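Local coordinates for protein heterodimeric restriction endonuclease R.BspD6I small subunit (Bacillus sp., PDB 2P14) that serves as the catalytic subunit of a heterodimeric type IIS restriction endonuclease, working in complex with a site-specific nickase to cleave DNA, at residues A[5-8]-A[9-12]; A[18-21]-A[22-25]; A[95-99]-A[100-104]; A[167-170]-A[171-175]; A[78-81]-A[82-85]. One frame throughout, in Å; residues are numbered along the deposited sequence. Where two conformers were deposited one is given.

Overall arrangement
All five contacts are local, each within one continuous run of chain. Interactions 1 and 2 touch: their centres lie 9 Å apart, and Tyr8 OH probably hydrogen-bonds to Thr25 OG1 at 2.7 Å, joining segment 5-8 to helix 17-32. Interactions 5 and 3 sit at the start and end of helix 80-98, centres 25 Å apart, the helix that crosses between the parallel strands 69-75 and 104-110 of the mixed sheet. Interaction 4, at the start of helix 174-184, lies across the chain's centre from interactions 1 and 2, with nearest atoms about 22 Å and 19 Å away. A sulfate ion, probably from the crystallisation liquor, lies about 5 Å from the Asn19 side chain of interaction 2.

Interaction 1: A[5-8]-A[9-12]; sequences LDFY and EEVE
Phe7 meets Glu10 and Val11 in a local contact where helix 2-7 gives way to the loop leading to helix 17-32. Two backbone bonds of the i to i+3 kind draw the chain round: Glu9 N donates to Asp6 O over 3.0 Å, and Glu10 N to Phe7 O over 2.8 Å. In both, the donor stands well above the carbonyl plane, Glu10 N by 55°. Val11 N adds a weak bond to the same Phe7 O, 3.2 Å long and bent to 122°, and so this one carbonyl receives two successive N-H groups. The Phe7 ring is carried toward the loop because CG is anti to the backbone N (chi1 -173°), beside the carbonyl carbon. Its two flanks then meet different residues: CE1 lies 3.9 Å from Glu10 CB, while CE2 is 3.9 Å from Val11 CG2, the valine branch beside its own backbone N. The bent Glu10 chain carries its carboxylate away from the ring. One water donates to both Asp6 O and Glu10 OE2, tying this carboxylate back to the last helical turn, and Glu10 OE1 forms a salt bridge with Lys13. Glu9 turns its carboxylate to Lys139 of helix 135-146. Around the turn, Phe7 packs on Asn24 and Arg27 and Val11 on Phe21, all of helix 17-32, while the buried Tyr8 touches Asn24 of that helix and Val135 and Phe138 of helix 135-146.

Interaction 2: A[18-21]-A[22-25]; sequences PNYF and EWNT
Just over two turns of helix 17-32 make this contact, an alpha-helical i to i+4 run that lies against the central sheet. Glu22 N, Trp23 N and Asn24 N donate in turn to Pro18 O, Asn19 O and Tyr20 O; the first bond is nearly straight, at 172°. The Glu22 chain folds back over the preceding turn, because its CG sits between the backbone N and the carbonyl carbon (chi1 68°), and CG comes 3.4 Å from Asn19 O. Beyond that the chain is extended and runs alongside Asn19, the carboxylate and amide planes only 6° apart. A water donates to both Asn19 O and Glu22 OE2 and bridges them. Tyr20 and Trp23 cross at a slant, CD1 of the first 4.1 Å from CE3 of the second, and both also touch Pro50 of strand 50-52. Phe21 and Thr25 face strands 69-75 and 104-110, packing on Cys74 and Leu109; the threonine hydroxyl also bonds to Tyr8 OH. Phe21 O is gripped twice, by Thr25 N at 3.1 Å and by Thr25 OG1 at 2.9 Å, the two donors approaching from opposite faces of the carbonyl plane.

Interaction 3: A[95-99]-A[100-104]; sequences QEYKK and KGIEA
Tyr97 reaches from the last turn of helix 80-98 into the loop before strand 104-110, its CG anti to the backbone N (chi1 -172°). From CB the ring runs out among Lys100 and Ile102 of the loop and Ala104, which opens the strand. CD1 and CE1 lie beneath Lys100, whose CD stands over one face in a CH-pi contact, 4.0 Å from the Tyr97 ring centroid and 20° off the normal; the lysine chain crosses the tyrosine at about a right angle. On the other flank, CD2 meets Ala104 CB at 3.6 Å, and CE2 approaches Ile102 CB at 4.1 Å. At the tip, OH touches Ile102 CD1 at 3.8 Å and hydrogen-bonds to Glu64 and Ser69. The backbone turns: Lys100 N donates to Tyr97 O, and Gly101 N to Lys98 O closes a type I turn, its last residue Gly101 leaving helical angles with positive phi. One water donates to Tyr97 O and Ile102 O; another accepts from Lys98 NZ and donates to Ala104 O, while Lys98 NZ also bonds to Ser127 O. The chemistry is divided: carbon packs on the ring, while its hydroxyl and the Tyr97, Ile102 and Ala104 carbonyls have polar partners or water.

Interaction 4: A[167-170]-A[171-175]; sequences SDLG and YDQAE
Gln173 OE1 accepts a hydrogen bond from Gly170 N at 2.7 Å, nearly straight at 167°, with the donor above the amide plane. The return bond runs through the backbone, Gln173 N to Gly170 O at 3.0 Å, so that the two residues grip each other twice and close a ring between loop and helix start. The glutamine can reach back because CG lies anti to its carbonyl carbon (chi1 -63°) and the chain then extends, with the amide turned at chi3 -89° to present its oxygen to the glycine. The side chain also lies against Leu169: NE2 comes 3.3 Å from Leu169 CD2, and Gln173 CB is 4.0 Å from Leu169 CB, the two side chains crossing at about a right angle. Leu169 is buried, packing further on Glu176 and Trp177 of helix 174-184, while its carbonyl accepts from Lys125 NZ. Just beyond, Ala174 packs on Leu115, Ala118 and Arg119 of helix 115-121. The backbone bond and the angles of Tyr171 and Asp172 make a type I beta turn, Gly170 to Gln173, leading into helix 174-184 with Gln173 at the N-cap position.

Interaction 5: A[78-81]-A[82-85]; sequences IGEK and QLDY
Lys81 lies over one face of the Tyr85 ring, one helical turn further on. Its CB stands 4.1 Å from the Tyr85 ring centroid, 17° off the normal and shifted toward the rim, a CH-pi contact. The two side chains then run side by side in the same direction. The lysine is bent at chi3 and chi4 (87° and 81°), which brings CE to 3.7 Å from Tyr85 CE2 and curls the ammonium group round to the hydroxyl, where Lys81 NZ donates to Tyr85 OH over 2.8 Å. The CH-pi contact near the backbone and this bond at the end hold the pair together on the exposed side of the helix. Beneath them, Tyr85 N bonds to Lys81 O. Asp84 N bonds to Glu80 O, with the donor in the carbonyl plane. At the very start of the helix, Gln82 N bonds to Gly79 O; Gly79, with positive phi, stands just before the helix. Leu83 packs on Ser116 and His120 of helix 115-121. The inward Gln82 amide bonds to Thr77 O, Ser112 O and Asp114 N. This is the start of the crossover helix in a beta-alpha-beta unit, strand 69-75, helix 80-98, strand 104-110, consistent with the PDDEXK nuclease fold.

Interaction 1: A[5-8]-A[9-12]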
loop_
_atom_site.group_PDB
_atom_site.type_symbol
_atom_site.label_atom_id
_atom_site.label_comp_id
_atom_site.label_asym_id
_atom_site.label_seq_id
_atom_site.Cartn_x
_atom_site.Cartn_y
_atom_site.Cartn_z
ATOM N N LEU A 5 13.563 2.423 -4.912
ATOM C CA LEU A 5 13.450 1.090 -4.320
ATOM C C LEU A 5 14.581 0.791 -3.351
ATOM O O LEU A 5 14.345 0.264 -2.253
ATOM C CB LEU A 5 13.322 -0.003 -5.403
ATOM C CG LEU A 5 12.138 0.177 -6.356
ATOM C CD1 LEU A 5 12.074 -1.007 -7.325
ATOM C CD2 LEU A 5 10.807 0.325 -5.591
ATOM N N ASP A 6 15.814 1.136 -3.745
ATOM C CA ASP A 6 16.988 0.924 -2.878
ATOM C C ASP A 6 16.887 1.761 -1.608
ATOM O O ASP A 6 17.403 1.358 -0.566
ATOM C CB ASP A 6 18.302 1.272 -3.608
ATOM C CG ASP A 6 18.607 0.348 -4.774
ATOM O OD1 ASP A 6 18.060 -0.770 -4.827
ATOM O OD2 ASP A 6 19.411 0.779 -5.639
ATOM N N PHE A 7 16.250 2.933 -1.702
ATOM C CA PHE A 7 16.149 3.802 -0.514
ATOM C C PHE A 7 15.344 3.149 0.617
ATOM O O PHE A 7 15.536 3.467 1.791
ATOM C CB PHE A 7 15.629 5.211 -0.835
ATOM C CG PHE A 7 15.682 6.155 0.356
ATOM C CD1 PHE A 7 16.873 6.767 0.722
ATOM C CD2 PHE A 7 14.524 6.428 1.076
ATOM C CE1 PHE A 7 16.925 7.635 1.834
ATOM C CE2 PHE A 7 14.562 7.284 2.194
ATOM C CZ PHE A 7 15.750 7.886 2.565
ATOM N N TYR A 8 14.448 2.227 0.300
ATOM C CA TYR A 8 13.774 1.496 1.388
ATOM C C TYR A 8 14.739 0.885 2.390
ATOM O O TYR A 8 14.401 0.746 3.563
ATOM C CB TYR A 8 12.865 0.385 0.844
ATOM C CG TYR A 8 11.519 0.864 0.353
ATOM C CD1 TYR A 8 11.153 0.729 -1.003
ATOM C CD2 TYR A 8 10.596 1.435 1.238
ATOM C CE1 TYR A 8 9.904 1.120 -1.466
ATOM C CE2 TYR A 8 9.339 1.865 0.764
ATOM C CZ TYR A 8 9.008 1.697 -0.575
ATOM O OH TYR A 8 7.779 2.082 -1.009
ATOM N N GLU A 9 15.959 0.563 1.948
ATOM C CA GLU A 9 16.933 -0.075 2.842
ATOM C C GLU A 9 17.656 0.964 3.714
ATOM O O GLU A 9 18.442 0.588 4.601
ATOM C CB GLU A 9 17.927 -0.944 2.037
ATOM C CG GLU A 9 17.234 -1.927 1.079
ATOM C CD GLU A 9 16.097 -2.704 1.749
ATOM O OE1 GLU A 9 16.190 -2.984 2.968
ATOM O OE2 GLU A 9 15.076 -3.004 1.066
ATOM N N GLU A 10 17.378 2.248 3.479
ATOM C CA GLU A 10 17.952 3.350 4.287
ATOM C C GLU A 10 16.923 3.998 5.206
ATOM O O GLU A 10 17.271 4.742 6.104
ATOM C CB GLU A 10 18.589 4.427 3.412
ATOM C CG GLU A 10 19.593 3.913 2.406
ATOM C CD GLU A 10 20.725 3.080 3.044
ATOM O OE1 GLU A 10 21.232 3.463 4.128
ATOM O OE2 GLU A 10 21.102 2.042 2.464
ATOM N N VAL A 11 15.652 3.692 5.000
ATOM C CA VAL A 11 14.568 4.342 5.752
ATOM C C VAL A 11 14.789 4.231 7.271
ATOM O O VAL A 11 14.544 5.184 8.028
ATOM C CB VAL A 11 13.211 3.739 5.325
ATOM C CG1 VAL A 11 12.119 3.939 6.393
ATOM C CG2 VAL A 11 12.795 4.293 3.981
ATOM N N GLU A 12 15.248 3.061 7.731
ATOM C CA GLU A 12 15.357 2.833 9.190
ATOM C C GLU A 12 16.493 3.600 9.846
ATOM O O GLU A 12 16.573 3.668 11.076
ATOM C CB GLU A 12 15.359 1.328 9.554
ATOM C CG GLU A 12 14.162 0.627 8.869
ATOM C CD GLU A 12 13.486 -0.467 9.666
ATOM O OE1 GLU A 12 13.662 -1.651 9.304
ATOM O OE2 GLU A 12 12.741 -0.139 10.617
HETATM O O HOH W 1 20.280 1.757 -0.289
#

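Interaction 2: A[18-21]-A[22-25]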
loop_
_atom_site.group_PDB
_atom_site.type_symbol
_atom_site.label_atom_id
_atom_site.label_comp_id
_atom_site.label_asym_id
_atom_site.label_seq_id
_atom_site.Cartn_x
_atom_site.Cartn_y
_atom_site.Cartn_z
ATOM N N PRO A 18 9.178 6.118 10.143
ATOM C CA PRO A 18 7.791 6.151 9.607
ATOM C C PRO A 18 7.526 7.240 8.578
ATOM O O PRO A 18 6.853 6.987 7.556
ATOM C CB PRO A 18 6.957 6.405 10.863
ATOM C CG PRO A 18 7.775 5.635 11.932
ATOM C CD PRO A 18 9.174 6.077 11.622
ATOM N N ASN A 19 8.017 8.443 8.820
ATOM C CA ASN A 19 7.823 9.557 7.903
ATOM C C ASN A 19 8.499 9.288 6.557
ATOM O O ASN A 19 7.957 9.583 5.482
ATOM C CB ASN A 19 8.391 10.860 8.503
ATOM C CG ASN A 19 7.540 11.422 9.633
ATOM O OD1 ASN A 19 6.414 10.998 9.880
ATOM N ND2 ASN A 19 8.100 12.412 10.320
ATOM N N TYR A 20 9.707 8.723 6.605
ATOM C CA TYR A 20 10.437 8.446 5.359
ATOM C C TYR A 20 9.887 7.227 4.611
ATOM O O TYR A 20 9.973 7.167 3.395
ATOM C CB TYR A 20 11.940 8.301 5.598
ATOM C CG TYR A 20 12.622 9.616 5.888
ATOM C CD1 TYR A 20 13.335 10.297 4.902
ATOM C CD2 TYR A 20 12.522 10.191 7.164
ATOM C CE1 TYR A 20 13.976 11.560 5.206
ATOM C CE2 TYR A 20 13.125 11.416 7.454
ATOM C CZ TYR A 20 13.843 12.073 6.482
ATOM O OH TYR A 20 14.453 13.276 6.856
ATOM N N PHE A 21 9.283 6.304 5.341
ATOM C CA PHE A 21 8.695 5.110 4.711
ATOM C C PHE A 21 7.499 5.503 3.867
ATOM O O PHE A 21 7.392 5.108 2.686
ATOM C CB PHE A 21 8.312 4.117 5.814
ATOM C CG PHE A 21 7.931 2.756 5.326
ATOM C CD1 PHE A 21 8.773 2.028 4.497
ATOM C CD2 PHE A 21 6.729 2.195 5.724
ATOM C CE1 PHE A 21 8.400 0.732 4.071
ATOM C CE2 PHE A 21 6.344 0.925 5.294
ATOM C CZ PHE A 21 7.185 0.183 4.491
ATOM N N GLU A 22 6.590 6.304 4.426
ATOM C CA GLU A 22 5.409 6.747 3.648
ATOM C C GLU A 22 5.855 7.646 2.494
ATOM O O GLU A 22 5.386 7.507 1.351
ATOM C CB GLU A 22 4.345 7.419 4.542
ATOM C CG GLU A 22 4.725 8.757 5.156
ATOM C CD GLU A 22 3.688 9.256 6.171
ATOM O OE1 GLU A 22 2.604 8.654 6.274
ATOM O OE2 GLU A 22 3.979 10.280 6.842
ATOM N N TRP A 23 6.823 8.521 2.759
ATOM C CA TRP A 23 7.333 9.380 1.702
ATOM C C TRP A 23 7.959 8.609 0.543
ATOM O O TRP A 23 7.705 8.924 -0.637
ATOM C CB TRP A 23 8.354 10.352 2.298
ATOM C CG TRP A 23 9.103 11.187 1.288
ATOM C CD1 TRP A 23 8.628 12.258 0.588
ATOM C CD2 TRP A 23 10.468 11.006 0.866
ATOM N NE1 TRP A 23 9.623 12.779 -0.222
ATOM C CE2 TRP A 23 10.758 12.032 -0.075
ATOM C CE3 TRP A 23 11.487 10.108 1.230
ATOM C CZ2 TRP A 23 12.024 12.168 -0.673
ATOM C CZ3 TRP A 23 12.726 10.225 0.626
ATOM C CH2 TRP A 23 12.990 11.254 -0.317
ATOM N N ASN A 24 8.718 7.563 0.862
ATOM C CA ASN A 24 9.392 6.829 -0.183
ATOM C C ASN A 24 8.369 6.087 -1.052
ATOM O O ASN A 24 8.540 5.973 -2.293
ATOM C CB ASN A 24 10.396 5.845 0.379
ATOM C CG ASN A 24 11.448 5.497 -0.647
ATOM O OD1 ASN A 24 12.004 6.400 -1.299
ATOM N ND2 ASN A 24 11.719 4.207 -0.824
ATOM N N THR A 25 7.309 5.634 -0.404
ATOM C CA THR A 25 6.242 4.942 -1.113
ATOM C C THR A 25 5.504 5.928 -2.061
ATOM O O THR A 25 5.191 5.620 -3.215
ATOM C CB THR A 25 5.314 4.264 -0.108
ATOM O OG1 THR A 25 6.076 3.378 0.718
ATOM C CG2 THR A 25 4.236 3.469 -0.868
HETATM O O HOH W 2 6.032 11.977 6.380
#

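Interaction 3: A[95-99]-A[100-104]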
loop_
_atom_site.group_PDB
_atom_site.type_symbol
_atom_site.label_atom_id
_atom_site.label_comp_id
_atom_site.label_asym_id
_atom_site.label_seq_id
_atom_site.Cartn_x
_atom_site.Cartn_y
_atom_site.Cartn_z
ATOM N N GLN A 95 -13.483 2.269 4.037
ATOM C CA GLN A 95 -14.946 2.368 4.151
ATOM C C GLN A 95 -15.387 3.780 3.834
ATOM O O GLN A 95 -16.325 4.017 3.064
ATOM C CB GLN A 95 -15.395 2.014 5.571
ATOM C CG GLN A 95 -15.378 0.550 5.906
ATOM C CD GLN A 95 -15.750 0.288 7.363
ATOM O OE1 GLN A 95 -15.583 1.150 8.237
ATOM N NE2 GLN A 95 -16.220 -0.920 7.633
ATOM N N GLU A 96 -14.689 4.740 4.421
ATOM C CA GLU A 96 -15.030 6.138 4.194
ATOM C C GLU A 96 -14.908 6.534 2.733
ATOM O O GLU A 96 -15.786 7.191 2.163
ATOM C CB GLU A 96 -14.166 7.024 5.087
ATOM C CG GLU A 96 -14.619 6.940 6.539
ATOM C CD GLU A 96 -15.969 7.621 6.793
ATOM O OE1 GLU A 96 -16.317 8.576 6.064
ATOM O OE2 GLU A 96 -16.667 7.203 7.749
ATOM N N TYR A 97 -13.794 6.144 2.111
ATOM C CA TYR A 97 -13.600 6.501 0.718
ATOM C C TYR A 97 -14.669 5.847 -0.147
ATOM O O TYR A 97 -15.150 6.463 -1.119
ATOM C CB TYR A 97 -12.202 6.072 0.233
ATOM C CG TYR A 97 -11.900 6.592 -1.153
ATOM C CD1 TYR A 97 -11.395 7.878 -1.344
ATOM C CD2 TYR A 97 -12.175 5.808 -2.286
ATOM C CE1 TYR A 97 -11.129 8.370 -2.620
ATOM C CE2 TYR A 97 -11.926 6.267 -3.555
ATOM C CZ TYR A 97 -11.404 7.550 -3.733
ATOM O OH TYR A 97 -11.153 8.030 -5.000
ATOM N N LYS A 98 -14.988 4.590 0.162
ATOM C CA LYS A 98 -15.950 3.827 -0.668
ATOM C C LYS A 98 -17.355 4.428 -0.624
ATOM O O LYS A 98 -18.168 4.137 -1.502
ATOM C CB LYS A 98 -15.973 2.360 -0.273
ATOM C CG LYS A 98 -14.708 1.590 -0.617
ATOM C CD LYS A 98 -14.491 1.451 -2.097
ATOM C CE LYS A 98 -15.528 0.551 -2.787
ATOM N NZ LYS A 98 -15.372 -0.905 -2.511
ATOM N N LYS A 99 -17.643 5.263 0.365
ATOM C CA LYS A 99 -18.930 5.999 0.380
ATOM C C LYS A 99 -19.148 6.819 -0.903
ATOM O O LYS A 99 -20.307 7.131 -1.263
ATOM C CB LYS A 99 -19.043 6.921 1.583
ATOM C CG LYS A 99 -19.256 6.184 2.898
ATOM C CD LYS A 99 -19.195 7.160 4.065
ATOM C CE LYS A 99 -19.012 6.484 5.418
ATOM N NZ LYS A 99 -19.727 5.182 5.545
ATOM N N LYS A 100 -18.059 7.143 -1.597
ATOM C CA LYS A 100 -18.102 7.947 -2.833
ATOM C C LYS A 100 -18.594 7.147 -4.029
ATOM O O LYS A 100 -18.932 7.717 -5.058
ATOM C CB LYS A 100 -16.719 8.535 -3.160
ATOM C CG LYS A 100 -16.133 9.415 -2.063
ATOM C CD LYS A 100 -14.637 9.658 -2.310
ATOM C CE LYS A 100 -14.030 10.561 -1.264
ATOM N NZ LYS A 100 -14.534 11.945 -1.465
ATOM N N GLY A 101 -18.600 5.826 -3.904
ATOM C CA GLY A 101 -19.070 4.986 -5.017
ATOM C C GLY A 101 -18.035 4.733 -6.101
ATOM O O GLY A 101 -18.370 4.333 -7.226
ATOM N N ILE A 102 -16.767 4.970 -5.776
ATOM C CA ILE A 102 -15.664 4.832 -6.737
ATOM C C ILE A 102 -14.951 3.523 -6.445
ATOM O O ILE A 102 -14.703 3.164 -5.276
ATOM C CB ILE A 102 -14.671 6.014 -6.584
ATOM C CG1 ILE A 102 -15.388 7.340 -6.914
ATOM C CG2 ILE A 102 -13.414 5.806 -7.460
ATOM C CD1 ILE A 102 -14.642 8.590 -6.482
ATOM N N GLU A 103 -14.631 2.782 -7.488
ATOM C CA GLU A 103 -13.885 1.538 -7.294
ATOM C C GLU A 103 -12.536 1.864 -6.603
ATOM O O GLU A 103 -11.779 2.708 -7.105
ATOM C CB GLU A 103 -13.684 0.817 -8.630
ATOM C CG GLU A 103 -13.050 -0.548 -8.458
ATOM C CD GLU A 103 -12.748 -1.277 -9.768
ATOM O OE1 GLU A 103 -12.981 -0.677 -10.834
ATOM O OE2 GLU A 103 -12.229 -2.433 -9.711
ATOM N N ALA A 104 -12.239 1.161 -5.501
ATOM C CA ALA A 104 -11.028 1.483 -4.716
ATOM C C ALA A 104 -10.525 0.257 -3.965
ATOM O O ALA A 104 -11.324 -0.607 -3.548
ATOM C CB ALA A 104 -11.304 2.636 -3.729
HETATM O O HOH W 3 -15.409 4.986 -3.480
HETATM O O HOH W 4 -13.673 -1.421 -4.499
#

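Interaction 4: A[167-170]-A[171-175]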
loop_
_atom_site.group_PDB
_atom_site.type_symbol
_atom_site.label_atom_id
_atom_site.label_comp_id
_atom_site.label_asym_id
_atom_site.label_seq_id
_atom_site.Cartn_x
_atom_site.Cartn_y
_atom_site.Cartn_z
ATOM N N SER A 167 -10.298 -12.767 -3.637
ATOM C CA SER A 167 -11.639 -12.606 -3.078
ATOM C C SER A 167 -12.377 -13.934 -2.860
ATOM O O SER A 167 -13.413 -13.961 -2.184
ATOM C CB SER A 167 -12.460 -11.627 -3.925
ATOM O OG SER A 167 -12.855 -12.216 -5.144
ATOM N N ASP A 168 -11.841 -15.006 -3.436
ATOM C CA ASP A 168 -12.402 -16.346 -3.248
ATOM C C ASP A 168 -12.028 -16.891 -1.878
ATOM O O ASP A 168 -12.652 -17.840 -1.396
ATOM C CB ASP A 168 -11.904 -17.326 -4.322
ATOM C CG ASP A 168 -10.375 -17.422 -4.361
ATOM O OD1 ASP A 168 -9.736 -16.376 -4.551
ATOM O OD2 ASP A 168 -9.834 -18.533 -4.209
ATOM N N LEU A 169 -10.995 -16.317 -1.254
ATOM C CA LEU A 169 -10.528 -16.798 0.026
ATOM C C LEU A 169 -11.095 -15.948 1.137
ATOM O O LEU A 169 -10.986 -14.726 1.112
ATOM C CB LEU A 169 -8.989 -16.775 0.088
ATOM C CG LEU A 169 -8.183 -17.665 -0.847
ATOM C CD1 LEU A 169 -6.710 -17.443 -0.606
ATOM C CD2 LEU A 169 -8.495 -19.140 -0.626
ATOM N N GLY A 170 -11.709 -16.595 2.114
ATOM C CA GLY A 170 -12.319 -15.871 3.225
ATOM C C GLY A 170 -11.295 -15.442 4.240
ATOM O O GLY A 170 -10.120 -15.810 4.147
ATOM N N TYR A 171 -11.728 -14.684 5.234
ATOM C CA TYR A 171 -10.763 -14.205 6.230
ATOM C C TYR A 171 -9.958 -15.293 6.941
ATOM O O TYR A 171 -8.805 -15.066 7.327
ATOM C CB TYR A 171 -11.395 -13.258 7.253
ATOM C CG TYR A 171 -12.123 -13.867 8.454
ATOM C CD1 TYR A 171 -11.445 -14.574 9.455
ATOM C CD2 TYR A 171 -13.491 -13.649 8.623
ATOM C CE1 TYR A 171 -12.142 -15.101 10.565
ATOM C CE2 TYR A 171 -14.183 -14.161 9.726
ATOM C CZ TYR A 171 -13.507 -14.894 10.678
ATOM O OH TYR A 171 -14.226 -15.377 11.763
ATOM N N ASP A 172 -10.567 -16.465 7.144
ATOM C CA ASP A 172 -9.932 -17.551 7.863
ATOM C C ASP A 172 -9.016 -18.401 6.980
ATOM O O ASP A 172 -8.579 -19.469 7.395
ATOM C CB ASP A 172 -10.993 -18.429 8.529
ATOM C CG ASP A 172 -10.421 -19.326 9.630
ATOM O OD1 ASP A 172 -9.403 -18.965 10.268
ATOM O OD2 ASP A 172 -11.003 -20.403 9.864
ATOM N N GLN A 173 -8.764 -17.921 5.759
ATOM C CA GLN A 173 -7.825 -18.559 4.834
ATOM C C GLN A 173 -6.590 -17.661 4.663
ATOM O O GLN A 173 -5.950 -17.618 3.605
ATOM C CB GLN A 173 -8.507 -18.838 3.497
ATOM C CG GLN A 173 -9.681 -19.847 3.633
ATOM C CD GLN A 173 -10.485 -20.021 2.347
ATOM O OE1 GLN A 173 -11.461 -19.296 2.092
ATOM N NE2 GLN A 173 -10.090 -21.003 1.539
ATOM N N ALA A 174 -6.243 -16.964 5.739
ATOM C CA ALA A 174 -5.165 -15.987 5.673
ATOM C C ALA A 174 -3.826 -16.593 5.350
ATOM O O ALA A 174 -3.051 -16.001 4.603
ATOM C CB ALA A 174 -5.097 -15.164 6.968
ATOM N N GLU A 175 -3.540 -17.776 5.888
ATOM C CA GLU A 175 -2.273 -18.462 5.601
ATOM C C GLU A 175 -2.146 -18.732 4.115
ATOM O O GLU A 175 -1.125 -18.414 3.511
ATOM C CB GLU A 175 -2.177 -19.779 6.384
ATOM C CG GLU A 175 -2.043 -19.556 7.900
ATOM C CD GLU A 175 -3.392 -19.462 8.623
ATOM O OE1 GLU A 175 -4.452 -19.364 7.953
ATOM O OE2 GLU A 175 -3.379 -19.491 9.884
#

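Interaction 5: A[78-81]-A[82-85]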
loop_
_atom_site.group_PDB
_atom_site.type_symbol
_atom_site.label_atom_id
_atom_site.label_comp_id
_atom_site.label_asym_id
_atom_site.label_seq_id
_atom_site.Cartn_x
_atom_site.Cartn_y
_atom_site.Cartn_z
ATOM N N ILE A 78 5.347 -4.357 13.184
ATOM C CA ILE A 78 5.250 -5.787 12.904
ATOM C C ILE A 78 4.587 -6.540 14.058
ATOM O O ILE A 78 4.466 -6.018 15.160
ATOM C CB ILE A 78 6.637 -6.422 12.589
ATOM C CG1 ILE A 78 7.585 -6.328 13.807
ATOM C CG2 ILE A 78 7.223 -5.822 11.285
ATOM C CD1 ILE A 78 8.789 -7.275 13.720
ATOM N N GLY A 79 4.171 -7.767 13.787
ATOM C CA GLY A 79 3.567 -8.612 14.819
ATOM C C GLY A 79 2.139 -8.202 15.154
ATOM O O GLY A 79 1.473 -7.530 14.359
ATOM N N GLU A 80 1.647 -8.640 16.315
ATOM C CA GLU A 80 0.277 -8.294 16.713
ATOM C C GLU A 80 0.030 -6.791 16.854
ATOM O O GLU A 80 -1.109 -6.362 16.694
ATOM C CB GLU A 80 -0.148 -9.037 17.984
ATOM C CG GLU A 80 -1.096 -10.240 17.752
ATOM C CD GLU A 80 -2.524 -9.976 18.225
ATOM O OE1 GLU A 80 -2.710 -9.666 19.429
ATOM O OE2 GLU A 80 -3.466 -10.085 17.402
ATOM N N LYS A 81 1.073 -6.002 17.115
ATOM C CA LYS A 81 0.935 -4.544 17.139
ATOM C C LYS A 81 0.521 -4.001 15.763
ATOM O O LYS A 81 -0.063 -2.918 15.672
ATOM C CB LYS A 81 2.202 -3.856 17.627
ATOM C CG LYS A 81 2.469 -4.040 19.122
ATOM C CD LYS A 81 3.962 -3.915 19.394
ATOM C CE LYS A 81 4.378 -2.490 19.621
ATOM N NZ LYS A 81 4.084 -2.058 21.023
ATOM N N GLN A 82 0.812 -4.738 14.695
ATOM C CA GLN A 82 0.347 -4.300 13.385
ATOM C C GLN A 82 -1.190 -4.296 13.330
ATOM O O GLN A 82 -1.800 -3.334 12.845
ATOM C CB GLN A 82 0.954 -5.185 12.300
ATOM C CG GLN A 82 0.642 -4.754 10.891
ATOM C CD GLN A 82 1.300 -5.681 9.928
ATOM O OE1 GLN A 82 0.722 -6.675 9.523
ATOM N NE2 GLN A 82 2.507 -5.347 9.527
ATOM N N LEU A 83 -1.805 -5.371 13.830
ATOM C CA LEU A 83 -3.244 -5.391 13.990
ATOM C C LEU A 83 -3.763 -4.288 14.913
ATOM O O LEU A 83 -4.646 -3.511 14.529
ATOM C CB LEU A 83 -3.745 -6.761 14.460
ATOM C CG LEU A 83 -5.245 -6.768 14.772
ATOM C CD1 LEU A 83 -6.096 -6.528 13.555
ATOM C CD2 LEU A 83 -5.609 -8.096 15.426
ATOM N N ASP A 84 -3.178 -4.204 16.111
ATOM C CA ASP A 84 -3.652 -3.257 17.114
ATOM C C ASP A 84 -3.539 -1.816 16.630
ATOM O O ASP A 84 -4.433 -1.002 16.905
ATOM C CB ASP A 84 -2.842 -3.377 18.406
ATOM C CG ASP A 84 -2.951 -4.746 19.065
ATOM O OD1 ASP A 84 -3.808 -5.582 18.665
ATOM O OD2 ASP A 84 -2.158 -4.973 20.016
ATOM N N TYR A 85 -2.447 -1.488 15.933
ATOM C CA TYR A 85 -2.175 -0.099 15.533
ATOM C C TYR A 85 -2.785 0.300 14.180
ATOM O O TYR A 85 -3.123 1.490 13.955
ATOM C CB TYR A 85 -0.664 0.238 15.575
ATOM C CG TYR A 85 0.024 0.038 16.939
ATOM C CD1 TYR A 85 -0.718 -0.245 18.083
ATOM C CD2 TYR A 85 1.409 0.164 17.068
ATOM C CE1 TYR A 85 -0.108 -0.451 19.316
ATOM C CE2 TYR A 85 2.031 -0.014 18.304
ATOM C CZ TYR A 85 1.265 -0.331 19.413
ATOM O OH TYR A 85 1.830 -0.505 20.667
#